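Local coordinates for protein NADH kinase POS5, mitochondrial (Saccharomyces cerevisiae, PDB 3AFO) that phosphorylates NADH, and with about half the preference NAD(+), at the expense of ATP, supplying mitochondrial NADPH for defence against oxidants, at residues G239-S244 / G249-P254; L260-C265 / F271-L276; G151-F156 / H197-I202. One frame throughout, in Å; residues are numbered along the deposited sequence.

Contact 1: G239-S244 / G249-P254; sequences GSTAYS and GSIVSP. With NAI (1,4-dihydronicotinamide adenine dinucleotide), chain C.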
loop_
_atom_site.group_PDB
_atom_site.type_symbol
_atom_site.label_atom_id
_atom_site.label_comp_id
_atom_site.label_asym_id
_atom_site.label_seq_id
_atom_site.Cartn_x
_atom_site.Cartn_y
_atom_site.Cartn_z
ATOM N N GLY A 239 -4.582 -11.192 15.554
ATOM C CA GLY A 239 -4.072 -11.653 14.257
ATOM C C GLY A 239 -3.716 -10.559 13.260
ATOM O O GLY A 239 -3.206 -10.859 12.178
ATOM N N SER A 240 -3.987 -9.298 13.608
ATOM C CA SER A 240 -3.651 -8.166 12.717
ATOM C C SER A 240 -2.140 -8.046 12.482
ATOM O O SER A 240 -1.700 -7.553 11.446
ATOM C CB SER A 240 -4.216 -6.834 13.243
ATOM O OG SER A 240 -3.485 -6.365 14.368
ATOM N N THR A 241 -1.352 -8.521 13.434
ATOM C CA THR A 241 0.098 -8.505 13.275
ATOM C C THR A 241 0.635 -9.792 12.636
ATOM O O THR A 241 1.846 -9.952 12.478
ATOM C CB THR A 241 0.800 -8.207 14.621
ATOM O OG1 THR A 241 0.296 -9.090 15.637
ATOM C CG2 THR A 241 0.532 -6.767 15.040
ATOM N N ALA A 242 -0.264 -10.685 12.232
ATOM C CA ALA A 242 0.139 -11.982 11.654
ATOM C C ALA A 242 -0.027 -11.959 10.120
ATOM O O ALA A 242 0.436 -10.998 9.479
ATOM C CB ALA A 242 -0.645 -13.121 12.316
ATOM N N TYR A 243 -0.666 -12.966 9.520
ATOM C CA TYR A 243 -0.819 -13.007 8.046
ATOM C C TYR A 243 -1.388 -11.695 7.467
ATOM O O TYR A 243 -0.931 -11.204 6.431
ATOM C CB TYR A 243 -1.725 -14.183 7.625
ATOM C CG TYR A 243 -1.507 -14.753 6.225
ATOM C CD1 TYR A 243 -2.080 -15.985 5.876
ATOM C CD2 TYR A 243 -0.733 -14.092 5.263
ATOM C CE1 TYR A 243 -1.907 -16.534 4.621
ATOM C CE2 TYR A 243 -0.539 -14.643 3.979
ATOM C CZ TYR A 243 -1.136 -15.868 3.676
ATOM O OH TYR A 243 -0.962 -16.448 2.443
ATOM N N SER A 244 -2.386 -11.129 8.142
ATOM C CA SER A 244 -3.030 -9.906 7.673
ATOM C C SER A 244 -2.012 -8.765 7.490
ATOM O O SER A 244 -2.094 -8.006 6.518
ATOM C CB SER A 244 -4.140 -9.497 8.643
ATOM O OG SER A 244 -4.762 -8.303 8.221
ATOM N N GLY A 249 -2.337 -5.300 5.815
ATOM C CA GLY A 249 -3.338 -4.824 6.773
ATOM C C GLY A 249 -2.809 -3.844 7.815
ATOM O O GLY A 249 -1.600 -3.726 8.022
ATOM N N SER A 250 -3.733 -3.139 8.465
ATOM C CA SER A 250 -3.411 -2.216 9.551
ATOM C C SER A 250 -3.144 -2.970 10.847
ATOM O O SER A 250 -3.593 -4.111 11.027
ATOM C CB SER A 250 -4.548 -1.203 9.763
ATOM O OG SER A 250 -4.712 -0.370 8.618
ATOM N N ILE A 251 -2.385 -2.331 11.726
ATOM C CA ILE A 251 -2.060 -2.889 13.040
ATOM C C ILE A 251 -3.174 -2.462 13.980
ATOM O O ILE A 251 -3.440 -1.276 14.138
ATOM C CB ILE A 251 -0.675 -2.379 13.550
ATOM C CG1 ILE A 251 0.449 -2.916 12.646
ATOM C CG2 ILE A 251 -0.465 -2.746 15.039
ATOM C CD1 ILE A 251 1.852 -2.399 12.988
ATOM N N VAL A 252 -3.858 -3.444 14.558
ATOM C CA VAL A 252 -5.045 -3.172 15.345
ATOM C C VAL A 252 -4.792 -3.583 16.790
ATOM O O VAL A 252 -4.433 -4.728 17.056
ATOM C CB VAL A 252 -6.265 -3.917 14.779
ATOM C CG1 VAL A 252 -7.526 -3.573 15.578
ATOM C CG2 VAL A 252 -6.455 -3.567 13.289
ATOM N N SER A 253 -4.956 -2.641 17.708
ATOM C CA SER A 253 -4.813 -2.935 19.126
ATOM C C SER A 253 -5.767 -4.057 19.571
ATOM O O SER A 253 -6.955 -4.044 19.205
ATOM C CB SER A 253 -5.068 -1.685 19.962
ATOM O OG SER A 253 -5.478 -2.049 21.276
ATOM N N PRO A 254 -5.263 -5.011 20.384
ATOM C CA PRO A 254 -6.115 -6.126 20.836
ATOM C C PRO A 254 -7.262 -5.686 21.742
ATOM O O PRO A 254 -8.099 -6.511 22.112
ATOM C CB PRO A 254 -5.140 -7.044 21.583
ATOM C CG PRO A 254 -4.024 -6.118 22.017
ATOM C CD PRO A 254 -3.875 -5.167 20.851
HETATM P PA NAI C . 4.430 -20.145 11.397
HETATM O O1A NAI C . 5.676 -20.306 12.217
HETATM O O2A NAI C . 4.490 -20.812 9.920
HETATM O O5B NAI C . 4.104 -18.644 11.102
HETATM C C5B NAI C . 4.194 -17.793 12.139
HETATM C C4B NAI C . 5.058 -16.647 11.753
HETATM O O4B NAI C . 4.128 -15.562 12.011
HETATM C C3B NAI C . 6.059 -16.687 12.902
HETATM O O3B NAI C . 7.158 -15.824 12.603
HETATM C C2B NAI C . 5.208 -16.127 14.044
HETATM O O2B NAI C . 6.005 -15.512 15.048
HETATM C C1B NAI C . 4.405 -15.040 13.332
HETATM N N9A NAI C . 3.108 -14.786 14.022
HETATM C C8A NAI C . 2.131 -15.666 14.268
HETATM N N7A NAI C . 1.132 -15.041 14.915
HETATM C C5A NAI C . 1.468 -13.758 15.055
HETATM C C6A NAI C . 0.854 -12.639 15.621
HETATM N N6A NAI C . -0.366 -12.695 16.191
HETATM N N1A NAI C . 1.521 -11.468 15.589
HETATM C C2A NAI C . 2.722 -11.356 15.041
HETATM N N3A NAI C . 3.329 -12.399 14.494
HETATM C C4A NAI C . 2.731 -13.604 14.492
HETATM O O3 NAI C . 3.093 -20.841 12.092
HETATM P PN NAI C . 2.617 -20.519 13.592
HETATM O O1N NAI C . 3.749 -19.922 14.374
HETATM O O2N NAI C . 1.885 -21.733 14.009
HETATM O O5D NAI C . 1.524 -19.311 13.454
HETATM C C5D NAI C . 0.395 -19.453 12.609
HETATM C C4D NAI C . 0.137 -18.141 11.885
HETATM O O4D NAI C . 1.060 -18.094 10.773
HETATM C C3D NAI C . -1.212 -18.093 11.187
HETATM O O3D NAI C . -2.251 -17.723 12.105
HETATM C C2D NAI C . -0.965 -16.990 10.133
HETATM O O2D NAI C . -1.434 -15.728 10.633
HETATM C C1D NAI C . 0.589 -16.961 10.031
HETATM N N1N NAI C . 0.946 -17.101 8.610
HETATM C C2N NAI C . 1.584 -16.022 8.006
HETATM C C3N NAI C . 1.934 -16.060 6.667
HETATM C C7N NAI C . 2.658 -14.830 6.062
HETATM O O7N NAI C . 3.036 -14.800 4.894
HETATM N N7N NAI C . 2.846 -13.828 6.898
HETATM C C4N NAI C . 1.639 -17.206 5.918
HETATM C C5N NAI C . 0.989 -18.309 6.511
HETATM C C6N NAI C . 0.628 -18.267 7.859
HETATM O O HOH W 1 -3.359 -6.415 9.640
#

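Contact 2: L260-C265 / F271-L276; sequences LMTPIC and FRPLIL. With NAI (1,4-dihydronicotinamide adenine dinucleotide), chain F.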
loop_
_atom_site.group_PDB
_atom_site.type_symbol
_atom_site.label_atom_id
_atom_site.label_comp_id
_atom_site.label_asym_id
_atom_site.label_seq_id
_atom_site.Cartn_x
_atom_site.Cartn_y
_atom_site.Cartn_z
ATOM N N LEU A 260 -10.972 -8.144 11.180
ATOM C CA LEU A 260 -10.275 -7.688 9.974
ATOM C C LEU A 260 -10.641 -8.568 8.801
ATOM O O LEU A 260 -10.691 -9.791 8.934
ATOM C CB LEU A 260 -8.745 -7.722 10.161
ATOM C CG LEU A 260 -8.108 -6.633 11.041
ATOM C CD1 LEU A 260 -8.264 -6.928 12.544
ATOM C CD2 LEU A 260 -6.634 -6.464 10.698
ATOM N N MET A 261 -10.892 -7.945 7.655
ATOM C CA MET A 261 -11.009 -8.661 6.389
ATOM C C MET A 261 -9.915 -8.155 5.459
ATOM O O MET A 261 -9.968 -7.012 5.002
ATOM C CB MET A 261 -12.390 -8.452 5.755
ATOM C CG MET A 261 -12.562 -9.167 4.412
ATOM S SD MET A 261 -14.225 -8.941 3.763
ATOM C CE MET A 261 -15.177 -9.966 4.900
ATOM N N THR A 262 -8.925 -9.001 5.180
ATOM C CA THR A 262 -7.745 -8.556 4.423
ATOM C C THR A 262 -7.518 -9.455 3.217
ATOM O O THR A 262 -7.368 -10.663 3.388
ATOM C CB THR A 262 -6.467 -8.574 5.316
ATOM O OG1 THR A 262 -6.693 -7.805 6.505
ATOM C CG2 THR A 262 -5.229 -8.027 4.562
ATOM N N PRO A 263 -7.482 -8.871 1.999
ATOM C CA PRO A 263 -7.292 -9.705 0.810
ATOM C C PRO A 263 -5.856 -10.207 0.715
ATOM O O PRO A 263 -4.927 -9.553 1.197
ATOM C CB PRO A 263 -7.605 -8.755 -0.347
ATOM C CG PRO A 263 -7.201 -7.389 0.171
ATOM C CD PRO A 263 -7.554 -7.433 1.664
ATOM N N ILE A 264 -5.687 -11.392 0.144
ATOM C CA ILE A 264 -4.356 -11.936 -0.082
ATOM C C ILE A 264 -4.079 -11.947 -1.583
ATOM O O ILE A 264 -4.646 -12.760 -2.312
ATOM C CB ILE A 264 -4.178 -13.377 0.515
ATOM C CG1 ILE A 264 -4.598 -13.396 1.988
ATOM C CG2 ILE A 264 -2.718 -13.847 0.348
ATOM C CD1 ILE A 264 -4.755 -14.799 2.591
ATOM N N CYS A 265 -3.192 -11.049 -2.025
ATOM C CA CYS A 265 -2.839 -10.892 -3.450
ATOM C C CYS A 265 -4.069 -10.891 -4.378
ATOM O O CYS A 265 -4.243 -11.781 -5.221
ATOM C CB CYS A 265 -1.784 -11.941 -3.860
ATOM S SG CYS A 265 -0.274 -11.818 -2.866
ATOM N N PHE A 271 -9.122 -3.322 -3.604
ATOM C CA PHE A 271 -9.536 -4.087 -2.417
ATOM C C PHE A 271 -8.718 -3.607 -1.226
ATOM O O PHE A 271 -7.763 -4.266 -0.792
ATOM C CB PHE A 271 -9.393 -5.609 -2.614
ATOM C CG PHE A 271 -10.172 -6.450 -1.601
ATOM C CD1 PHE A 271 -10.697 -7.693 -1.975
ATOM C CD2 PHE A 271 -10.358 -6.024 -0.291
ATOM C CE1 PHE A 271 -11.412 -8.480 -1.047
ATOM C CE2 PHE A 271 -11.068 -6.803 0.647
ATOM C CZ PHE A 271 -11.591 -8.027 0.266
ATOM N N ARG A 272 -9.089 -2.435 -0.712
ATOM C CA ARG A 272 -8.448 -1.877 0.474
ATOM C C ARG A 272 -8.896 -2.726 1.666
ATOM O O ARG A 272 -10.070 -3.072 1.747
ATOM C CB ARG A 272 -8.910 -0.415 0.669
ATOM C CG ARG A 272 -8.157 0.388 1.759
ATOM C CD ARG A 272 -6.684 0.632 1.392
ATOM N NE ARG A 272 -6.507 1.500 0.217
ATOM C CZ ARG A 272 -6.456 2.836 0.263
ATOM N NH1 ARG A 272 -6.592 3.474 1.417
ATOM N NH2 ARG A 272 -6.270 3.546 -0.849
ATOM N N PRO A 273 -7.980 -3.051 2.602
ATOM C CA PRO A 273 -8.386 -3.873 3.754
ATOM C C PRO A 273 -9.548 -3.247 4.527
ATOM O O PRO A 273 -9.635 -2.014 4.622
ATOM C CB PRO A 273 -7.115 -3.914 4.622
ATOM C CG PRO A 273 -5.989 -3.694 3.652
ATOM C CD PRO A 273 -6.548 -2.692 2.662
ATOM N N LEU A 274 -10.447 -4.088 5.038
ATOM C CA LEU A 274 -11.638 -3.618 5.758
ATOM C C LEU A 274 -11.550 -3.935 7.242
ATOM O O LEU A 274 -11.002 -4.976 7.629
ATOM C CB LEU A 274 -12.913 -4.288 5.205
ATOM C CG LEU A 274 -13.317 -4.087 3.742
ATOM C CD1 LEU A 274 -14.632 -4.850 3.469
ATOM C CD2 LEU A 274 -13.434 -2.589 3.343
ATOM N N ILE A 275 -12.116 -3.051 8.061
ATOM C CA ILE A 275 -12.232 -3.290 9.497
ATOM C C ILE A 275 -13.726 -3.311 9.819
ATOM O O ILE A 275 -14.437 -2.316 9.615
ATOM C CB ILE A 275 -11.523 -2.200 10.350
ATOM C CG1 ILE A 275 -10.055 -1.943 9.889
ATOM C CG2 ILE A 275 -11.615 -2.530 11.849
ATOM C CD1 ILE A 275 -9.074 -3.075 10.164
ATOM N N LEU A 276 -14.198 -4.461 10.283
ATOM C CA LEU A 276 -15.631 -4.696 10.478
ATOM C C LEU A 276 -15.960 -4.751 11.964
ATOM O O LEU A 276 -15.076 -5.046 12.765
ATOM C CB LEU A 276 -16.037 -6.009 9.788
ATOM C CG LEU A 276 -15.600 -6.222 8.337
ATOM C CD1 LEU A 276 -15.978 -7.644 7.869
ATOM C CD2 LEU A 276 -16.210 -5.170 7.408
HETATM P PA NAI F . -4.513 -17.533 -15.174
HETATM O O1A NAI F . -5.758 -17.656 -15.986
HETATM O O2A NAI F . -4.449 -18.516 -13.905
HETATM O O5B NAI F . -4.376 -16.198 -14.398
HETATM C C5B NAI F . -4.027 -15.088 -15.062
HETATM C C4B NAI F . -4.903 -13.969 -14.616
HETATM O O4B NAI F . -3.944 -12.916 -14.716
HETATM C C3B NAI F . -5.897 -13.799 -15.758
HETATM O O3B NAI F . -6.928 -12.903 -15.327
HETATM C C2B NAI F . -5.001 -13.160 -16.816
HETATM O O2B NAI F . -5.743 -12.418 -17.785
HETATM C C1B NAI F . -4.194 -12.198 -15.950
HETATM N N9A NAI F . -2.875 -11.860 -16.527
HETATM C C8A NAI F . -1.958 -12.722 -16.996
HETATM N N7A NAI F . -0.909 -12.038 -17.448
HETATM C C5A NAI F . -1.159 -10.738 -17.256
HETATM C C6A NAI F . -0.449 -9.573 -17.502
HETATM N N6A NAI F . 0.780 -9.595 -18.052
HETATM N N1A NAI F . -1.019 -8.401 -17.172
HETATM C C2A NAI F . -2.222 -8.336 -16.617
HETATM N N3A NAI F . -2.926 -9.425 -16.362
HETATM C C4A NAI F . -2.413 -10.632 -16.667
HETATM O O3 NAI F . -3.128 -17.918 -15.999
HETATM P PN NAI F . -2.573 -17.211 -17.325
HETATM O O1N NAI F . -3.658 -16.454 -17.996
HETATM O O2N NAI F . -1.835 -18.272 -18.041
HETATM O O5D NAI F . -1.500 -16.137 -16.734
HETATM C C5D NAI F . -0.413 -16.589 -15.896
HETATM C C4D NAI F . -0.133 -15.537 -14.814
HETATM O O4D NAI F . -1.072 -15.722 -13.747
HETATM C C3D NAI F . 1.203 -15.727 -14.093
HETATM O O3D NAI F . 2.269 -15.211 -14.899
HETATM C C2D NAI F . 0.989 -14.854 -12.842
HETATM O O2D NAI F . 1.476 -13.513 -13.064
HETATM C C1D NAI F . -0.558 -14.831 -12.706
HETATM N N1N NAI F . -0.870 -15.245 -11.318
HETATM C C2N NAI F . -1.452 -14.285 -10.475
HETATM C C3N NAI F . -1.755 -14.584 -9.154
HETATM C C7N NAI F . -2.397 -13.480 -8.292
HETATM O O7N NAI F . -2.699 -13.653 -7.108
HETATM N N7N NAI F . -2.559 -12.334 -8.935
HETATM C C4N NAI F . -1.466 -15.859 -8.645
HETATM C C5N NAI F . -0.876 -16.831 -9.481
HETATM C C6N NAI F . -0.577 -16.532 -10.809
HETATM O O HOH W 2 -8.158 -5.504 7.456
#

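Contact 3: G151-F156 / H197-I202; sequences GFLSPF and HAMNDI. With NAI (1,4-dihydronicotinamide adenine dinucleotide), chain C.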
loop_
_atom_site.group_PDB
_atom_site.type_symbol
_atom_site.label_atom_id
_atom_site.label_comp_id
_atom_site.label_asym_id
_atom_site.label_seq_id
_atom_site.Cartn_x
_atom_site.Cartn_y
_atom_site.Cartn_z
ATOM N N GLY A 151 8.931 -14.758 18.600
ATOM C CA GLY A 151 7.668 -14.459 17.948
ATOM C C GLY A 151 7.173 -13.169 18.563
ATOM O O GLY A 151 7.965 -12.405 19.122
ATOM N N PHE A 152 5.870 -12.932 18.481
ATOM C CA PHE A 152 5.291 -11.682 18.938
ATOM C C PHE A 152 4.491 -11.801 20.240
ATOM O O PHE A 152 4.468 -10.860 21.030
ATOM C CB PHE A 152 4.404 -11.089 17.836
ATOM C CG PHE A 152 3.842 -9.722 18.158
ATOM C CD1 PHE A 152 4.650 -8.581 18.082
ATOM C CD2 PHE A 152 2.504 -9.570 18.515
ATOM C CE1 PHE A 152 4.143 -7.308 18.361
ATOM C CE2 PHE A 152 1.975 -8.304 18.796
ATOM C CZ PHE A 152 2.801 -7.159 18.720
ATOM N N LEU A 153 3.848 -12.950 20.457
ATOM C CA LEU A 153 2.813 -13.069 21.505
ATOM C C LEU A 153 3.295 -13.382 22.931
ATOM O O LEU A 153 2.676 -12.913 23.896
ATOM C CB LEU A 153 1.713 -14.059 21.083
ATOM C CG LEU A 153 0.968 -13.727 19.771
ATOM C CD1 LEU A 153 0.031 -14.851 19.375
ATOM C CD2 LEU A 153 0.207 -12.408 19.866
ATOM N N SER A 154 4.360 -14.173 23.072
ATOM C CA SER A 154 4.869 -14.544 24.401
ATOM C C SER A 154 5.576 -13.371 25.078
ATOM O O SER A 154 6.642 -12.950 24.619
ATOM C CB SER A 154 5.822 -15.738 24.303
ATOM O OG SER A 154 5.238 -16.822 23.597
ATOM N N PRO A 155 5.003 -12.837 26.175
ATOM C CA PRO A 155 5.603 -11.638 26.757
ATOM C C PRO A 155 6.812 -11.880 27.682
ATOM O O PRO A 155 7.495 -10.919 28.029
ATOM C CB PRO A 155 4.450 -11.024 27.579
ATOM C CG PRO A 155 3.234 -11.873 27.295
ATOM C CD PRO A 155 3.769 -13.205 26.890
ATOM N N PHE A 156 7.055 -13.127 28.088
ATOM C CA PHE A 156 8.090 -13.424 29.087
ATOM C C PHE A 156 9.233 -14.254 28.552
ATOM O O PHE A 156 9.034 -15.231 27.827
ATOM C CB PHE A 156 7.491 -14.163 30.298
ATOM C CG PHE A 156 6.371 -13.423 30.960
ATOM C CD1 PHE A 156 6.639 -12.353 31.798
ATOM C CD2 PHE A 156 5.046 -13.777 30.716
ATOM C CE1 PHE A 156 5.600 -11.641 32.396
ATOM C CE2 PHE A 156 4.008 -13.072 31.303
ATOM C CZ PHE A 156 4.288 -12.010 32.151
ATOM N N HIS A 197 -12.210 -22.769 16.152
ATOM C CA HIS A 197 -12.011 -21.533 16.883
ATOM C C HIS A 197 -10.637 -20.943 16.592
ATOM O O HIS A 197 -9.647 -21.670 16.518
ATOM C CB HIS A 197 -12.206 -21.775 18.374
ATOM C CG HIS A 197 -13.577 -22.273 18.715
ATOM N ND1 HIS A 197 -13.972 -23.575 18.495
ATOM C CD2 HIS A 197 -14.653 -21.636 19.234
ATOM C CE1 HIS A 197 -15.232 -23.721 18.869
ATOM N NE2 HIS A 197 -15.666 -22.560 19.323
ATOM N N ALA A 198 -10.597 -19.623 16.418
ATOM C CA ALA A 198 -9.385 -18.930 15.979
ATOM C C ALA A 198 -8.975 -17.825 16.929
ATOM O O ALA A 198 -9.783 -16.973 17.299
ATOM C CB ALA A 198 -9.562 -18.366 14.561
ATOM N N MET A 199 -7.695 -17.827 17.292
ATOM C CA MET A 199 -7.115 -16.748 18.079
ATOM C C MET A 199 -6.494 -15.677 17.164
ATOM O O MET A 199 -6.540 -14.482 17.475
ATOM C CB MET A 199 -6.056 -17.343 19.006
ATOM C CG MET A 199 -5.217 -16.374 19.745
ATOM S SD MET A 199 -4.258 -17.265 20.987
ATOM C CE MET A 199 -3.534 -15.859 21.797
ATOM N N ASN A 200 -5.909 -16.134 16.061
ATOM C CA ASN A 200 -5.257 -15.284 15.065
ATOM C C ASN A 200 -6.181 -15.000 13.898
ATOM O O ASN A 200 -6.595 -13.852 13.660
ATOM C CB ASN A 200 -4.026 -15.996 14.504
ATOM C CG ASN A 200 -2.714 -15.424 14.984
ATOM O OD1 ASN A 200 -1.661 -15.816 14.469
ATOM N ND2 ASN A 200 -2.746 -14.511 15.949
ATOM N N ASP A 201 -6.470 -16.051 13.143
ATOM C CA ASP A 201 -7.143 -15.876 11.878
ATOM C C ASP A 201 -7.770 -17.114 11.286
ATOM O O ASP A 201 -7.483 -18.250 11.687
ATOM C CB ASP A 201 -6.177 -15.254 10.854
ATOM C CG ASP A 201 -4.804 -15.913 10.849
ATOM O OD1 ASP A 201 -4.693 -17.147 11.072
ATOM O OD2 ASP A 201 -3.823 -15.176 10.597
ATOM N N ILE A 202 -8.630 -16.861 10.306
ATOM C CA ILE A 202 -9.199 -17.868 9.446
ATOM C C ILE A 202 -8.875 -17.417 8.034
ATOM O O ILE A 202 -9.160 -16.262 7.666
ATOM C CB ILE A 202 -10.723 -17.955 9.642
ATOM C CG1 ILE A 202 -11.020 -18.411 11.079
ATOM C CG2 ILE A 202 -11.363 -18.907 8.588
ATOM C CD1 ILE A 202 -12.224 -17.731 11.728
HETATM P PA NAI C . 4.430 -20.145 11.397
HETATM O O1A NAI C . 5.676 -20.306 12.217
HETATM O O2A NAI C . 4.490 -20.812 9.920
HETATM O O5B NAI C . 4.104 -18.644 11.102
HETATM C C5B NAI C . 4.194 -17.793 12.139
HETATM C C4B NAI C . 5.058 -16.647 11.753
HETATM O O4B NAI C . 4.128 -15.562 12.011
HETATM C C3B NAI C . 6.059 -16.687 12.902
HETATM O O3B NAI C . 7.158 -15.824 12.603
HETATM C C2B NAI C . 5.208 -16.127 14.044
HETATM O O2B NAI C . 6.005 -15.512 15.048
HETATM C C1B NAI C . 4.405 -15.040 13.332
HETATM N N9A NAI C . 3.108 -14.786 14.022
HETATM C C8A NAI C . 2.131 -15.666 14.268
HETATM N N7A NAI C . 1.132 -15.041 14.915
HETATM C C5A NAI C . 1.468 -13.758 15.055
HETATM C C6A NAI C . 0.854 -12.639 15.621
HETATM N N6A NAI C . -0.366 -12.695 16.191
HETATM N N1A NAI C . 1.521 -11.468 15.589
HETATM C C2A NAI C . 2.722 -11.356 15.041
HETATM N N3A NAI C . 3.329 -12.399 14.494
HETATM C C4A NAI C . 2.731 -13.604 14.492
HETATM O O3 NAI C . 3.093 -20.841 12.092
HETATM P PN NAI C . 2.617 -20.519 13.592
HETATM O O1N NAI C . 3.749 -19.922 14.374
HETATM O O2N NAI C . 1.885 -21.733 14.009
HETATM O O5D NAI C . 1.524 -19.311 13.454
HETATM C C5D NAI C . 0.395 -19.453 12.609
HETATM C C4D NAI C . 0.137 -18.141 11.885
HETATM O O4D NAI C . 1.060 -18.094 10.773
HETATM C C3D NAI C . -1.212 -18.093 11.187
HETATM O O3D NAI C . -2.251 -17.723 12.105
HETATM C C2D NAI C . -0.965 -16.990 10.133
HETATM O O2D NAI C . -1.434 -15.728 10.633
HETATM C C1D NAI C . 0.589 -16.961 10.031
HETATM N N1N NAI C . 0.946 -17.101 8.610
HETATM C C2N NAI C . 1.584 -16.022 8.006
HETATM C C3N NAI C . 1.934 -16.060 6.667
HETATM C C7N NAI C . 2.658 -14.830 6.062
HETATM O O7N NAI C . 3.036 -14.800 4.894
HETATM N N7N NAI C . 2.846 -13.828 6.898
HETATM C C4N NAI C . 1.639 -17.206 5.918
HETATM C C5N NAI C . 0.989 -18.309 6.511
HETATM C C6N NAI C . 0.628 -18.267 7.859
#

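Contact 1: G239-S244 / G249-P254
S240 reaches the strand 251-252 with its hydroxyl: OG sits between its own backbone N and carbonyl carbon (chi1 74°) and takes the N-H of V252 at 3.0 Å from V252 N to S240 OG, nearly straight at 163°. The same OG is also hydrogen-bonded to P237 O, so two backbone groups fix its rotation, while its CB rests against V252 CB. At the other end the chain closes on itself, G249 N donating to S244 O at 2.8 Å. Between these two bonds a water ties the segments together: it donates to S240 O and S250 O and accepts from S244 OG, which also bonds T262 OG1. T241 splits its branches. The T241 and I251 side chains cross, T241 CG2 being 4.1 Å from I251 CG2, whereas T241 OG1 donates to the adenine N1A of the bound NADH at 2.7 Å. Beyond it, Y243 has CG anti to the backbone N (chi1 -154°), which lays the phenol ring over the dihydronicotinamide; C4N stands 3.6 Å above the Y243 ring plane, over its centre. Y243 N holds the ribose hydroxyl O2D at 3.1 Å. Y243 OH bonds D230 and R206 of the third subunit. The turn 239-242, with A242 as N-cap of helix 243-246 and strand 251-252 behind it, forms one wall of the NADH site of the NAD kinase C-terminal domain.

Contact 2: L260-C265 / F271-L276
P263 and F271 meet from opposite directions: the proline lies flat over one face of the phenyl ring, its CB 3.6 Å from the F271 ring centroid and 11° off the ring normal, a CH-pi contact. P263 CG adds a close approach to F271 CD2, 3.5 Å. F271 turns its CG anti to the backbone N (chi1 -163°), which brings the ring under the proline and its edge toward M261 CG. M261 is the long side chain of the contact. Extended through its first two torsions and bent at chi3 (-71°), it runs beside L274, with M261 SD 4.1 Å from L274 CD1, and its methyl CE then crosses L276 at the tip, 3.9 Å from L276 CD1. On the other face of the sheet L260 and I275 lie side by side and point the same way, L260 CG to I275 CD1 at 3.8 Å. The backbones of M261 and L274 form an antiparallel hydrogen-bonded pair, each N donating to the other's O at 3.0 Å, and L260 with I275 the adjoining non-hydrogen-bonded pair. A water bridges L274 O and T262 OG1, the partner of S244. Within the chain the hairpin forms the outer end of a six-stranded antiparallel sheet: strand 258-266 pairs inward with strand 231-235, the M261 face packs on strands 213-219 and 222-228, L260 faces helix 243-246, and L274 and I275 continue the sheet into a parallel ladder with a strand of the second subunit.

Contact 3: G151-F156 / H197-I202
L153 and M199 touch end to end, L153 CD1 against M199 CE at 4.4 Å, and N200 approaches the same CD1 with the end of its side chain. The contact is slight, since the backbones stay well apart: L153 and N200, the nearest pair, have CA atoms 10.6 Å from each other. L153 CG stands anti to its carbonyl carbon (chi1 -58°), and the branch carrying both methyls points toward M199 and the adenine, L153 CD2 meeting its amino group N6A at 3.7 Å. M199, extended through all its torsions, lies on L128 of helix 124-132 beside L153. This is where the N-terminal and C-terminal domains of the NAD kinase fold face each other, and the NADH lies between them. F152 touches the adenine, F152 CB lying 3.3 Å from C2A, while D201 takes the ribose hydroxyl O2D on OD2, at a very short 2.5 Å. N200 sits between, its amide end against the adenine and its CB 3.4 Å from ribose O3D. With an alanine at N200, that edge of the adenine would probably lose its polar neighbour and a gap would open beside L153 CD1. Backbone N-H groups of M199, N200 and D201 are held by the carboxylate of D304.

In the fold
All three contacts are buried, yet they differ in chemistry. Contact 2 is the most extensive and mainly apolar, a strand pair at the outer end of this chain's sheet, which the second subunit extends. Contact 1 is polar, carried by serine hydroxyls, backbone N-H groups and one water, and contact 3 has the smallest interface, a few side-chain ends across the cleft between domains. Contacts 1 and 2 touch directly, through S244 OG with T262 OG1 and S240 with L260, and both reach the second subunit. Contacts 1 and 3 line the same NADH as adjoining walls, T241 meeting F152 and A242 meeting N200. Contacts 2 and 3 reach one sheet but stay apart, about 7 Å between nearest atoms.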